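Local coordinates for protein UDP-N-acetylglucosamine 2-epimerase (Methanocaldococcus jannaschii, PDB 4NES) that probably catalyses the reversible epimerization at C-2 of UDP-N-acetylglucosamine to UDP-N-acetylmannosamine, working as a homodimer of subunits with the GT-B fold, at residues D29-H34 / N55-L60; L204-A209 / L285-G290; C302-D307 / N320-D325. All blocks are in the same frame, centred on the assembly; numbering follows the deposited sequence.

Contact 1. Residues D29-H34 / N55-L60; sequences DWHIIH and NPKYNL
I33 and L60 meet through methyl groups, CG2 of the isoleucine lying 3.9 Å from CD1 of the leucine. Because that CG2 stands anti to the backbone N of I33 (CG1 at chi1 -60°), it also reaches CB of Y58. Helix 67-85 backs this face: V81 touches both I33 and Y58, and I78 touches L60. Beside H34, P56 is the apolar piece. Its CB lies 4.1 Å from CG2 of I32, while its CG sits against CB of H34 at 3.7 Å and meets the imidazole at its edge.

The backbones pair in parallel, I33 with Y58 and H34 with N59. H34 bonds through both its backbone N and its backbone O: N gives a straight bond to O of Y58 (2.9 Å, 171°), and O receives N of L60. Upstream, O of I32 takes a more bent bond from N of K57 (2.9 Å, 132°) and a weak one from N of Y58, so two successive amides share that one oxygen where the regular pairing starts.

Toward the polar edge, the extended chain of K57 passes over one face of the H31 ring, a CH-pi contact with CD 4.0 Å from the ring centroid. The polar ends find their hydrogen bonds outside the pair: H34 NE2 with D44, N59 OD1 with N36, Y58 OH with E85. Strand 58-59 is outermost within this chain in the parallel N-terminal sheet, and helix 45-50 lies in the crossover between the two strands. The chemistry thus implies backbone pairing flanked by aliphatic carbon on the I33 and the H34 side, with the K57 CD methylene over one face of an exposed imidazole.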
loop_
_atom_site.group_PDB
_atom_site.type_symbol
_atom_site.label_atom_id
_atom_site.label_comp_id
_atom_site.label_asym_id
_atom_site.label_seq_id
_atom_site.Cartn_x
_atom_site.Cartn_y
_atom_site.Cartn_z
ATOM N N ASP A 29 20.895 -17.789 7.799
ATOM C CA ASP A 29 20.139 -17.666 9.038
ATOM C C ASP A 29 18.724 -17.193 8.696
ATOM O O ASP A 29 18.525 -16.042 8.304
ATOM C CB ASP A 29 20.833 -16.648 9.946
ATOM C CG ASP A 29 20.099 -16.419 11.252
ATOM O OD1 ASP A 29 19.322 -17.300 11.673
ATOM O OD2 ASP A 29 20.326 -15.355 11.865
ATOM N N TRP A 30 17.751 -18.079 8.847
ATOM C CA TRP A 30 16.379 -17.749 8.486
ATOM C C TRP A 30 15.379 -18.368 9.449
ATOM O O TRP A 30 15.646 -19.396 10.077
ATOM C CB TRP A 30 16.086 -18.231 7.067
ATOM C CG TRP A 30 16.038 -19.722 6.968
ATOM C CD1 TRP A 30 17.099 -20.572 6.806
ATOM C CD2 TRP A 30 14.874 -20.541 7.029
ATOM N NE1 TRP A 30 16.662 -21.869 6.767
ATOM C CE2 TRP A 30 15.292 -21.883 6.903
ATOM C CE3 TRP A 30 13.508 -20.281 7.179
ATOM C CZ2 TRP A 30 14.402 -22.955 6.922
ATOM C CZ3 TRP A 30 12.622 -21.345 7.197
ATOM C CH2 TRP A 30 13.074 -22.662 7.068
ATOM N N HIS A 31 14.211 -17.742 9.544
ATOM C CA HIS A 31 13.126 -18.274 10.351
ATOM C C HIS A 31 11.800 -17.803 9.792
ATOM O O HIS A 31 11.764 -16.942 8.906
ATOM C CB HIS A 31 13.270 -17.868 11.827
ATOM C CG HIS A 31 14.248 -18.711 12.594
ATOM N ND1 HIS A 31 15.531 -18.309 12.858
ATOM C CD2 HIS A 31 14.118 -19.954 13.136
ATOM C CE1 HIS A 31 16.164 -19.258 13.538
ATOM N NE2 HIS A 31 15.326 -20.261 13.713
ATOM N N ILE A 32 10.720 -18.368 10.322
ATOM C CA ILE A 32 9.375 -18.071 9.857
ATOM C C ILE A 32 8.627 -17.293 10.924
ATOM O O ILE A 32 8.625 -17.659 12.112
ATOM C CB ILE A 32 8.588 -19.363 9.556
ATOM C CG1 ILE A 32 9.293 -20.180 8.469
ATOM C CG2 ILE A 32 7.144 -19.046 9.171
ATOM C CD1 ILE A 32 8.707 -21.573 8.281
ATOM N N ILE A 33 7.988 -16.214 10.484
ATOM C CA ILE A 33 7.005 -15.494 11.279
ATOM C C ILE A 33 5.629 -15.844 10.717
ATOM O O ILE A 33 5.323 -15.567 9.553
ATOM C CB ILE A 33 7.205 -13.969 11.188
ATOM C CG1 ILE A 33 8.594 -13.559 11.699
ATOM C CG2 ILE A 33 6.095 -13.242 11.952
ATOM C CD1 ILE A 33 8.933 -12.109 11.380
ATOM N N HIS A 34 4.803 -16.475 11.544
ATOM C CA HIS A 34 3.461 -16.882 11.146
ATOM C C HIS A 34 2.463 -15.895 11.764
ATOM O O HIS A 34 2.450 -15.711 12.981
ATOM C CB HIS A 34 3.211 -18.300 11.673
ATOM C CG HIS A 34 2.103 -19.046 10.993
ATOM N ND1 HIS A 34 0.992 -18.425 10.446
ATOM C CD2 HIS A 34 1.919 -20.370 10.795
ATOM C CE1 HIS A 34 0.190 -19.334 9.932
ATOM N NE2 HIS A 34 0.726 -20.530 10.132
ATOM N N ASN A 55 8.750 -25.539 12.702
ATOM C CA ASN A 55 7.870 -24.662 13.458
ATOM C C ASN A 55 8.269 -23.211 13.263
ATOM O O ASN A 55 9.457 -22.880 13.261
ATOM C CB ASN A 55 7.934 -24.981 14.951
ATOM C CG ASN A 55 7.672 -26.435 15.251
ATOM O OD1 ASN A 55 6.804 -27.062 14.646
ATOM N ND2 ASN A 55 8.427 -26.985 16.197
ATOM N N PRO A 56 7.273 -22.334 13.095
ATOM C CA PRO A 56 7.575 -20.904 13.092
ATOM C C PRO A 56 8.262 -20.483 14.389
ATOM O O PRO A 56 7.967 -21.031 15.457
ATOM C CB PRO A 56 6.190 -20.265 13.020
ATOM C CG PRO A 56 5.354 -21.266 12.292
ATOM C CD PRO A 56 5.854 -22.605 12.795
ATOM N N LYS A 57 9.176 -19.524 14.294
ATOM C CA LYS A 57 9.796 -18.960 15.486
ATOM C C LYS A 57 8.820 -18.038 16.213
ATOM O O LYS A 57 8.843 -17.938 17.444
ATOM C CB LYS A 57 11.073 -18.203 15.118
ATOM C CG LYS A 57 11.851 -17.709 16.324
ATOM C CD LYS A 57 13.182 -17.113 15.923
ATOM C CE LYS A 57 13.896 -16.551 17.141
ATOM N NZ LYS A 57 15.305 -16.171 16.828
ATOM N N TYR A 58 7.963 -17.366 15.444
ATOM C CA TYR A 58 6.962 -16.462 16.001
ATOM C C TYR A 58 5.585 -16.820 15.483
ATOM O O TYR A 58 5.407 -17.069 14.289
ATOM C CB TYR A 58 7.268 -15.000 15.639
ATOM C CG TYR A 58 8.500 -14.477 16.321
ATOM C CD1 TYR A 58 8.424 -13.935 17.592
ATOM C CD2 TYR A 58 9.742 -14.541 15.705
ATOM C CE1 TYR A 58 9.552 -13.463 18.239
ATOM C CE2 TYR A 58 10.880 -14.072 16.348
ATOM C CZ TYR A 58 10.776 -13.535 17.613
ATOM O OH TYR A 58 11.898 -13.064 18.265
ATOM N N ASN A 59 4.622 -16.855 16.399
ATOM C CA ASN A 59 3.210 -16.981 16.061
ATOM C C ASN A 59 2.490 -15.765 16.616
ATOM O O ASN A 59 2.481 -15.540 17.831
ATOM C CB ASN A 59 2.634 -18.255 16.672
ATOM C CG ASN A 59 3.190 -19.500 16.039
ATOM O OD1 ASN A 59 2.777 -19.896 14.947
ATOM N ND2 ASN A 59 4.130 -20.145 16.730
ATOM N N LEU A 60 1.906 -14.962 15.735
ATOM C CA LEU A 60 1.327 -13.689 16.156
ATOM C C LEU A 60 -0.144 -13.811 16.571
ATOM O O LEU A 60 -0.688 -12.911 17.213
ATOM C CB LEU A 60 1.491 -12.636 15.056
ATOM C CG LEU A 60 2.917 -12.494 14.520
ATOM C CD1 LEU A 60 3.013 -11.354 13.527
ATOM C CD2 LEU A 60 3.912 -12.297 15.653
HETATM O O HOH W 1 11.353 -21.233 11.880
#

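Contact 2. Residues L204-A209 / L285-G290. With UDP (uridine-5'-diphosphate), chain C; UD1 (uridine-diphosphate-N-acetylglucosamine), chain B.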
loop_
_atom_site.group_PDB
_atom_site.type_symbol
_atom_site.label_atom_id
_atom_site.label_comp_id
_atom_site.label_asym_id
_atom_site.label_seq_id
_atom_site.Cartn_x
_atom_site.Cartn_y
_atom_site.Cartn_z
ATOM N N LEU A 204 -14.521 -29.549 -7.097
ATOM C CA LEU A 204 -14.920 -28.160 -6.911
ATOM C C LEU A 204 -14.304 -27.533 -5.663
ATOM O O LEU A 204 -14.324 -28.137 -4.592
ATOM C CB LEU A 204 -16.448 -28.085 -6.808
ATOM C CG LEU A 204 -17.097 -26.748 -6.438
ATOM C CD1 LEU A 204 -16.915 -25.708 -7.530
ATOM C CD2 LEU A 204 -18.586 -26.965 -6.130
ATOM N N THR A 205 -13.758 -26.324 -5.806
ATOM C CA THR A 205 -13.473 -25.467 -4.653
ATOM C C THR A 205 -13.982 -24.068 -4.956
ATOM O O THR A 205 -13.965 -23.646 -6.103
ATOM C CB THR A 205 -11.967 -25.402 -4.248
ATOM O OG1 THR A 205 -11.236 -24.572 -5.165
ATOM C CG2 THR A 205 -11.337 -26.795 -4.137
ATOM N N LEU A 206 -14.438 -23.354 -3.934
ATOM C CA LEU A 206 -14.998 -22.026 -4.124
ATOM C C LEU A 206 -14.820 -21.234 -2.848
ATOM O O LEU A 206 -15.350 -21.634 -1.808
ATOM C CB LEU A 206 -16.500 -22.125 -4.442
ATOM C CG LEU A 206 -17.161 -20.831 -4.926
ATOM C CD1 LEU A 206 -16.842 -20.616 -6.397
ATOM C CD2 LEU A 206 -18.665 -20.860 -4.703
ATOM N N HIS A 207 -14.115 -20.105 -2.912
ATOM C CA HIS A 207 -13.939 -19.277 -1.713
ATOM C C HIS A 207 -13.644 -17.789 -1.928
ATOM O O HIS A 207 -13.429 -17.075 -0.951
ATOM C CB HIS A 207 -12.870 -19.872 -0.776
ATOM C CG HIS A 207 -11.456 -19.630 -1.216
ATOM N ND1 HIS A 207 -10.793 -20.449 -2.100
ATOM C CD2 HIS A 207 -10.573 -18.652 -0.872
ATOM C CE1 HIS A 207 -9.567 -19.992 -2.288
ATOM N NE2 HIS A 207 -9.410 -18.902 -1.558
ATOM N N ARG A 208 -13.600 -17.313 -3.171
ATOM C CA ARG A 208 -13.332 -15.881 -3.395
ATOM C C ARG A 208 -14.377 -15.062 -2.662
ATOM O O ARG A 208 -15.567 -15.386 -2.713
ATOM C CB ARG A 208 -13.388 -15.518 -4.881
ATOM C CG ARG A 208 -12.284 -16.112 -5.752
ATOM C CD ARG A 208 -11.048 -15.224 -5.866
ATOM N NE ARG A 208 -10.311 -15.064 -4.616
ATOM C CZ ARG A 208 -9.466 -15.955 -4.115
ATOM N NH1 ARG A 208 -9.262 -17.119 -4.730
ATOM N NH2 ARG A 208 -8.837 -15.687 -2.976
ATOM N N ALA A 209 -13.947 -13.992 -2.003
ATOM C CA ALA A 209 -14.869 -13.132 -1.269
ATOM C C ALA A 209 -16.011 -12.655 -2.165
ATOM O O ALA A 209 -17.181 -12.650 -1.757
ATOM C CB ALA A 209 -14.130 -11.941 -0.673
ATOM N N LEU A 285 -13.382 -27.474 -11.213
ATOM C CA LEU A 285 -14.171 -26.245 -11.192
ATOM C C LEU A 285 -13.722 -25.452 -9.988
ATOM O O LEU A 285 -13.743 -25.957 -8.870
ATOM C CB LEU A 285 -15.650 -26.573 -11.008
ATOM C CG LEU A 285 -16.244 -27.648 -11.910
ATOM C CD1 LEU A 285 -17.587 -28.138 -11.364
ATOM C CD2 LEU A 285 -16.414 -27.079 -13.280
ATOM N N THR A 286 -13.306 -24.207 -10.188
ATOM C CA THR A 286 -12.708 -23.493 -9.074
ATOM C C THR A 286 -12.758 -21.984 -9.216
ATOM O O THR A 286 -12.912 -21.446 -10.320
ATOM C CB THR A 286 -11.231 -23.930 -8.903
ATOM O OG1 THR A 286 -10.742 -23.552 -7.607
ATOM C CG2 THR A 286 -10.343 -23.319 -9.983
ATOM N N ASP A 287 -12.598 -21.303 -8.085
ATOM C CA ASP A 287 -12.227 -19.894 -8.123
ATOM C C ASP A 287 -10.905 -19.630 -7.389
ATOM O O ASP A 287 -10.559 -18.478 -7.114
ATOM C CB ASP A 287 -13.358 -18.965 -7.639
ATOM C CG ASP A 287 -13.650 -19.096 -6.152
ATOM O OD1 ASP A 287 -12.957 -19.858 -5.455
ATOM O OD2 ASP A 287 -14.567 -18.396 -5.668
ATOM N N SER A 288 -10.178 -20.701 -7.071
ATOM C CA SER A 288 -8.873 -20.605 -6.427
ATOM C C SER A 288 -7.768 -20.222 -7.404
ATOM O O SER A 288 -7.770 -20.681 -8.549
ATOM C CB SER A 288 -8.529 -21.971 -5.837
ATOM O OG SER A 288 -7.160 -22.025 -5.478
ATOM N N GLY A 289 -6.803 -19.420 -6.954
ATOM C CA GLY A 289 -5.657 -19.100 -7.792
ATOM C C GLY A 289 -4.733 -20.287 -7.973
ATOM O O GLY A 289 -4.364 -20.651 -9.094
ATOM N N GLY A 290 -4.338 -20.896 -6.863
ATOM C CA GLY A 290 -3.443 -22.035 -6.915
ATOM C C GLY A 290 -4.020 -23.229 -7.658
ATOM O O GLY A 290 -3.286 -23.920 -8.362
HETATM N N1 UDP C . -5.537 -27.176 -1.330
HETATM C C2 UDP C . -5.343 -28.179 -0.442
HETATM N N3 UDP C . -6.408 -28.807 0.103
HETATM C C4 UDP C . -7.680 -28.471 -0.201
HETATM C C5 UDP C . -7.920 -27.436 -1.114
HETATM C C6 UDP C . -6.804 -26.793 -1.661
HETATM O O2 UDP C . -4.201 -28.524 -0.129
HETATM O O4 UDP C . -8.741 -29.146 0.396
HETATM C "C1'" UDP C . -4.419 -26.421 -1.922
HETATM C "C2'" UDP C . -4.278 -26.420 -3.353
HETATM O "O2'" UDP C . -3.670 -27.614 -3.792
HETATM C "C3'" UDP C . -3.501 -25.201 -3.613
HETATM C "C4'" UDP C . -3.861 -24.312 -2.518
HETATM O "O4'" UDP C . -4.660 -25.048 -1.625
HETATM O "O3'" UDP C . -2.114 -25.397 -3.613
HETATM C "C5'" UDP C . -4.666 -23.131 -2.943
HETATM O "O5'" UDP C . -5.101 -22.368 -1.845
HETATM P PA UDP C . -6.472 -21.572 -1.847
HETATM O O1A UDP C . -7.056 -21.650 -0.453
HETATM O O2A UDP C . -7.390 -22.162 -2.896
HETATM O O3A UDP C . -6.158 -20.051 -2.121
HETATM P PB UDP C . -5.752 -19.221 -3.389
HETATM O O1B UDP C . -4.761 -20.010 -4.232
HETATM O O2B UDP C . -7.000 -18.867 -4.156
HETATM O O3B UDP C . -5.133 -17.995 -2.779
HETATM C "C1'" UD1 B . -7.629 -15.687 2.636
HETATM C "C2'" UD1 B . -7.054 -14.747 1.622
HETATM C "C3'" UD1 B . -7.236 -15.245 0.270
HETATM C "C4'" UD1 B . -6.738 -16.613 0.082
HETATM C "C5'" UD1 B . -7.272 -17.524 1.158
HETATM C "C6'" UD1 B . -6.644 -18.866 1.131
HETATM C "C7'" UD1 B . -7.128 -12.289 2.353
HETATM C "C8'" UD1 B . -7.922 -11.017 2.374
HETATM N "N2'" UD1 B . -7.739 -13.432 1.716
HETATM O "O1'" UD1 B . -8.994 -15.781 2.439
HETATM O "O3'" UD1 B . -6.580 -14.360 -0.656
HETATM O "O4'" UD1 B . -7.110 -17.118 -1.191
HETATM O "O5'" UD1 B . -7.009 -16.991 2.452
HETATM O "O6'" UD1 B . -7.464 -19.896 1.541
HETATM O "O7'" UD1 B . -6.007 -12.345 2.865
HETATM N N1 UD1 B . -11.599 -19.341 8.729
HETATM C C2 UD1 B . -11.575 -20.389 9.555
HETATM N N3 UD1 B . -10.420 -20.971 9.875
HETATM C C4 UD1 B . -9.257 -20.515 9.392
HETATM C C5 UD1 B . -9.245 -19.429 8.528
HETATM C C6 UD1 B . -10.457 -18.844 8.197
HETATM O O2 UD1 B . -12.607 -20.833 10.018
HETATM O O4 UD1 B . -8.085 -21.124 9.735
HETATM C C1B UD1 B . -12.875 -18.692 8.348
HETATM C C2B UD1 B . -13.351 -17.666 9.295
HETATM O "O2'" UD1 B . -14.756 -17.693 9.351
HETATM C C3B UD1 B . -12.904 -16.429 8.697
HETATM C C4B UD1 B . -13.085 -16.703 7.249
HETATM O O4B UD1 B . -12.765 -18.068 7.066
HETATM O O3B UD1 B . -13.599 -15.284 9.125
HETATM C C5B UD1 B . -12.202 -15.871 6.390
HETATM O O5B UD1 B . -10.838 -15.903 6.725
HETATM P PA UD1 B . -9.849 -14.894 6.081
HETATM O O1A UD1 B . -10.278 -13.505 6.439
HETATM O O2A UD1 B . -8.469 -15.208 6.561
HETATM O O3A UD1 B . -9.972 -14.996 4.525
HETATM P PB UD1 B . -9.968 -16.277 3.575
HETATM O O1B UD1 B . -11.329 -16.395 2.971
HETATM O O2B UD1 B . -9.437 -17.487 4.294
HETATM O O HOH W 2 -11.479 -21.938 -4.320
#
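The H207 ring is turned 86° from the carboxylate of D287 and stacks with the ring of H241; at its edge, in plane, O4' of the UDP-GlcNAc takes a straight bond from NE2 (2.9 Å, 171°). The R208 guanidinium works through its edge too: NH1 gives bonds to O of D287 (3.0 Å) and to O2B of UDP (2.9 Å), while NH2 reaches O4' of UDP-GlcNAc and forms a salt bridge with E129.

D287 fixes the turn carrying both residues. With CG between its backbone N and carbonyl carbon (chi1 68°), OD1 receives N of H207 on its syn lone pair at 2.8 Å, and OD2 receives N of R208 from above the carboxylate plane. The pocket opens at the C-terminal ends of parallel strands 201-205 and 283-286 in the C-terminal Rossmann-like domain of the GT-B fold; H207 is probably an active-site residue, as in relatives. S288 N-caps helix 289-298, its OG bonding N of V291, and the same OG donates to O2A of UDP (2.6 Å); the amides of G289 and G290 grip the beta-phosphate. A leucine in place of R208 would probably leave O2B and O4' each short of a donor, and the D287 carbonyl and E129 without their guanidinium partner. Farther from the ligands, OG1 of T286 donates to OG1 of T205 (2.7 Å) and accepts from N of S288, an ST turn. A water joins OG1 of T205 to ND1 of H207 and OD1 of D287.

Contact 3. Residues C302-D307 / N320-D325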
loop_
_atom_site.group_PDB
_atom_site.type_symbol
_atom_site.label_atom_id
_atom_site.label_comp_id
_atom_site.label_asym_id
_atom_site.label_seq_id
_atom_site.Cartn_x
_atom_site.Cartn_y
_atom_site.Cartn_z
ATOM N N CYS A 302 -9.685 -27.092 -16.646
ATOM C CA CYS A 302 -10.154 -26.246 -15.565
ATOM C C CYS A 302 -11.253 -25.302 -16.051
ATOM O O CYS A 302 -11.201 -24.789 -17.179
ATOM C CB CYS A 302 -8.978 -25.444 -14.997
ATOM S SG CYS A 302 -9.344 -24.578 -13.449
ATOM N N ILE A 303 -12.258 -25.094 -15.207
ATOM C CA ILE A 303 -13.270 -24.076 -15.449
ATOM C C ILE A 303 -13.257 -23.140 -14.256
ATOM O O ILE A 303 -13.446 -23.573 -13.113
ATOM C CB ILE A 303 -14.661 -24.694 -15.638
ATOM C CG1 ILE A 303 -14.708 -25.481 -16.942
ATOM C CG2 ILE A 303 -15.735 -23.602 -15.631
ATOM C CD1 ILE A 303 -15.921 -26.378 -17.061
ATOM N N THR A 304 -13.011 -21.861 -14.524
ATOM C CA THR A 304 -12.835 -20.883 -13.456
ATOM C C THR A 304 -14.103 -20.057 -13.274
ATOM O O THR A 304 -14.582 -19.402 -14.211
ATOM C CB THR A 304 -11.607 -19.984 -13.697
ATOM O OG1 THR A 304 -10.431 -20.801 -13.724
ATOM C CG2 THR A 304 -11.453 -18.978 -12.572
ATOM N N LEU A 305 -14.653 -20.110 -12.066
ATOM C CA LEU A 305 -15.921 -19.457 -11.744
ATOM C C LEU A 305 -15.682 -17.998 -11.349
ATOM O O LEU A 305 -16.051 -17.561 -10.253
ATOM C CB LEU A 305 -16.618 -20.243 -10.624
ATOM C CG LEU A 305 -16.842 -21.735 -10.921
ATOM C CD1 LEU A 305 -17.049 -22.524 -9.633
ATOM C CD2 LEU A 305 -18.022 -21.937 -11.854
ATOM N N ARG A 306 -15.047 -17.252 -12.256
ATOM C CA ARG A 306 -14.711 -15.842 -12.054
ATOM C C ARG A 306 -14.857 -15.119 -13.383
ATOM O O ARG A 306 -14.880 -15.756 -14.439
ATOM C CB ARG A 306 -13.268 -15.689 -11.547
ATOM C CG ARG A 306 -13.001 -16.291 -10.177
ATOM C CD ARG A 306 -11.509 -16.251 -9.816
ATOM N NE ARG A 306 -10.965 -14.905 -9.950
ATOM C CZ ARG A 306 -9.668 -14.604 -9.947
ATOM N NH1 ARG A 306 -8.764 -15.557 -9.779
ATOM N NH2 ARG A 306 -9.277 -13.348 -10.105
ATOM N N ASP A 307 -14.954 -13.791 -13.330
ATOM C CA ASP A 307 -15.093 -12.984 -14.540
ATOM C C ASP A 307 -13.738 -12.664 -15.146
ATOM O O ASP A 307 -13.640 -12.215 -16.292
ATOM C CB ASP A 307 -15.828 -11.677 -14.229
ATOM C CG ASP A 307 -17.259 -11.899 -13.805
ATOM O OD1 ASP A 307 -17.904 -12.811 -14.363
ATOM O OD2 ASP A 307 -17.738 -11.160 -12.919
ATOM N N ASN A 320 -7.888 -23.619 -19.488
ATOM C CA ASN A 320 -8.797 -22.977 -18.535
ATOM C C ASN A 320 -9.757 -22.094 -19.309
ATOM O O ASN A 320 -9.424 -21.603 -20.391
ATOM C CB ASN A 320 -7.962 -22.142 -17.551
ATOM C CG ASN A 320 -8.756 -21.610 -16.346
ATOM O OD1 ASN A 320 -9.880 -22.037 -16.056
ATOM N ND2 ASN A 320 -8.132 -20.688 -15.615
ATOM N N ILE A 321 -10.950 -21.910 -18.757
ATOM C CA ILE A 321 -11.967 -21.054 -19.360
ATOM C C ILE A 321 -12.719 -20.354 -18.236
ATOM O O ILE A 321 -13.004 -20.969 -17.202
ATOM C CB ILE A 321 -12.917 -21.878 -20.259
ATOM C CG1 ILE A 321 -13.980 -20.990 -20.910
ATOM C CG2 ILE A 321 -13.535 -23.028 -19.480
ATOM C CD1 ILE A 321 -14.720 -21.695 -22.018
ATOM N N LEU A 322 -13.012 -19.068 -18.430
ATOM C CA LEU A 322 -13.718 -18.276 -17.427
ATOM C C LEU A 322 -15.220 -18.275 -17.684
ATOM O O LEU A 322 -15.656 -18.005 -18.806
ATOM C CB LEU A 322 -13.220 -16.832 -17.440
ATOM C CG LEU A 322 -11.714 -16.626 -17.336
ATOM C CD1 LEU A 322 -11.370 -15.151 -17.350
ATOM C CD2 LEU A 322 -11.179 -17.283 -16.086
ATOM N N VAL A 323 -16.002 -18.557 -16.641
ATOM C CA VAL A 323 -17.466 -18.586 -16.757
ATOM C C VAL A 323 -18.204 -17.719 -15.736
ATOM O O VAL A 323 -19.435 -17.603 -15.792
ATOM C CB VAL A 323 -18.017 -20.030 -16.651
ATOM C CG1 VAL A 323 -17.443 -20.893 -17.745
ATOM C CG2 VAL A 323 -17.728 -20.617 -15.277
ATOM N N GLY A 324 -17.463 -17.128 -14.805
ATOM C CA GLY A 324 -18.056 -16.326 -13.751
ATOM C C GLY A 324 -19.200 -17.001 -13.018
ATOM O O GLY A 324 -19.094 -18.162 -12.575
ATOM N N ASP A 325 -20.299 -16.242 -12.967
ATOM C CA ASP A 325 -21.564 -16.468 -12.272
ATOM C C ASP A 325 -22.550 -17.212 -13.176
ATOM O O ASP A 325 -23.575 -17.731 -12.719
ATOM C CB ASP A 325 -22.124 -15.054 -11.996
ATOM C CG ASP A 325 -23.477 -15.043 -11.311
ATOM O OD1 ASP A 325 -24.497 -15.404 -11.932
ATOM O OD2 ASP A 325 -23.538 -14.583 -10.158
HETATM O O HOH W 3 -20.283 -13.599 -13.971
#
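N320 opens the second segment by turning its side chain across T304: OG1 of the threonine donates to OD1 of N320 (2.7 Å), in the carbonyl plane and on a lone pair. The asparagine's CG is anti to its own N (chi1 -170°), which brings the amide over to that hydroxyl, and ND2 bonds OG1 of T314. At I321, O receives a straight bond from N of T304 (2.8 Å, 174°), and CG2 packs 3.7 Å from CG1 of I303. L322 lays CD2 along T304, 3.6 Å from its CB. V323 gives its N to O of T304 (2.9 Å) and puts CG2 against both CG2 of I303 (3.6 Å) and CD2 of L305. G324 has a positive phi of 50°, and a CB there would clash with OD1 of D307; its N makes a weak bond to O of R306. The pair closes the beta-alpha-beta unit whose connection holds helix 313-316. The weakly bonded parallel strand at about 320-322 is outermost within this chain in the C-terminal sheet. Helix 327-338 packs on I303, I321 and V323 through A333, whereas helix 289-298 covers C302 and T304 on the other face, and strand 283-286 flanks 302-304.

From the N terminus, contact 1 closes first, a short loop that brings strand 58-59 beside strand 30-34 in the seven-stranded parallel sheet. Contact 2 follows much later and spans 75 intervening residues, joining strand 201-205 to strand 283-286 in the second parallel sheet. Contact 3 then closes a 12-residue loop at that sheet's outer side. The three run in series, neither nesting nor crossing. Contacts 2 and 3 share a sheet and touch: N of L305 lies 2.8 Å from O of T286, a probable hydrogen bond. Contact 1 stands apart, its centre about 28 Å from that of contact 2 and about 36 Å from that of contact 3.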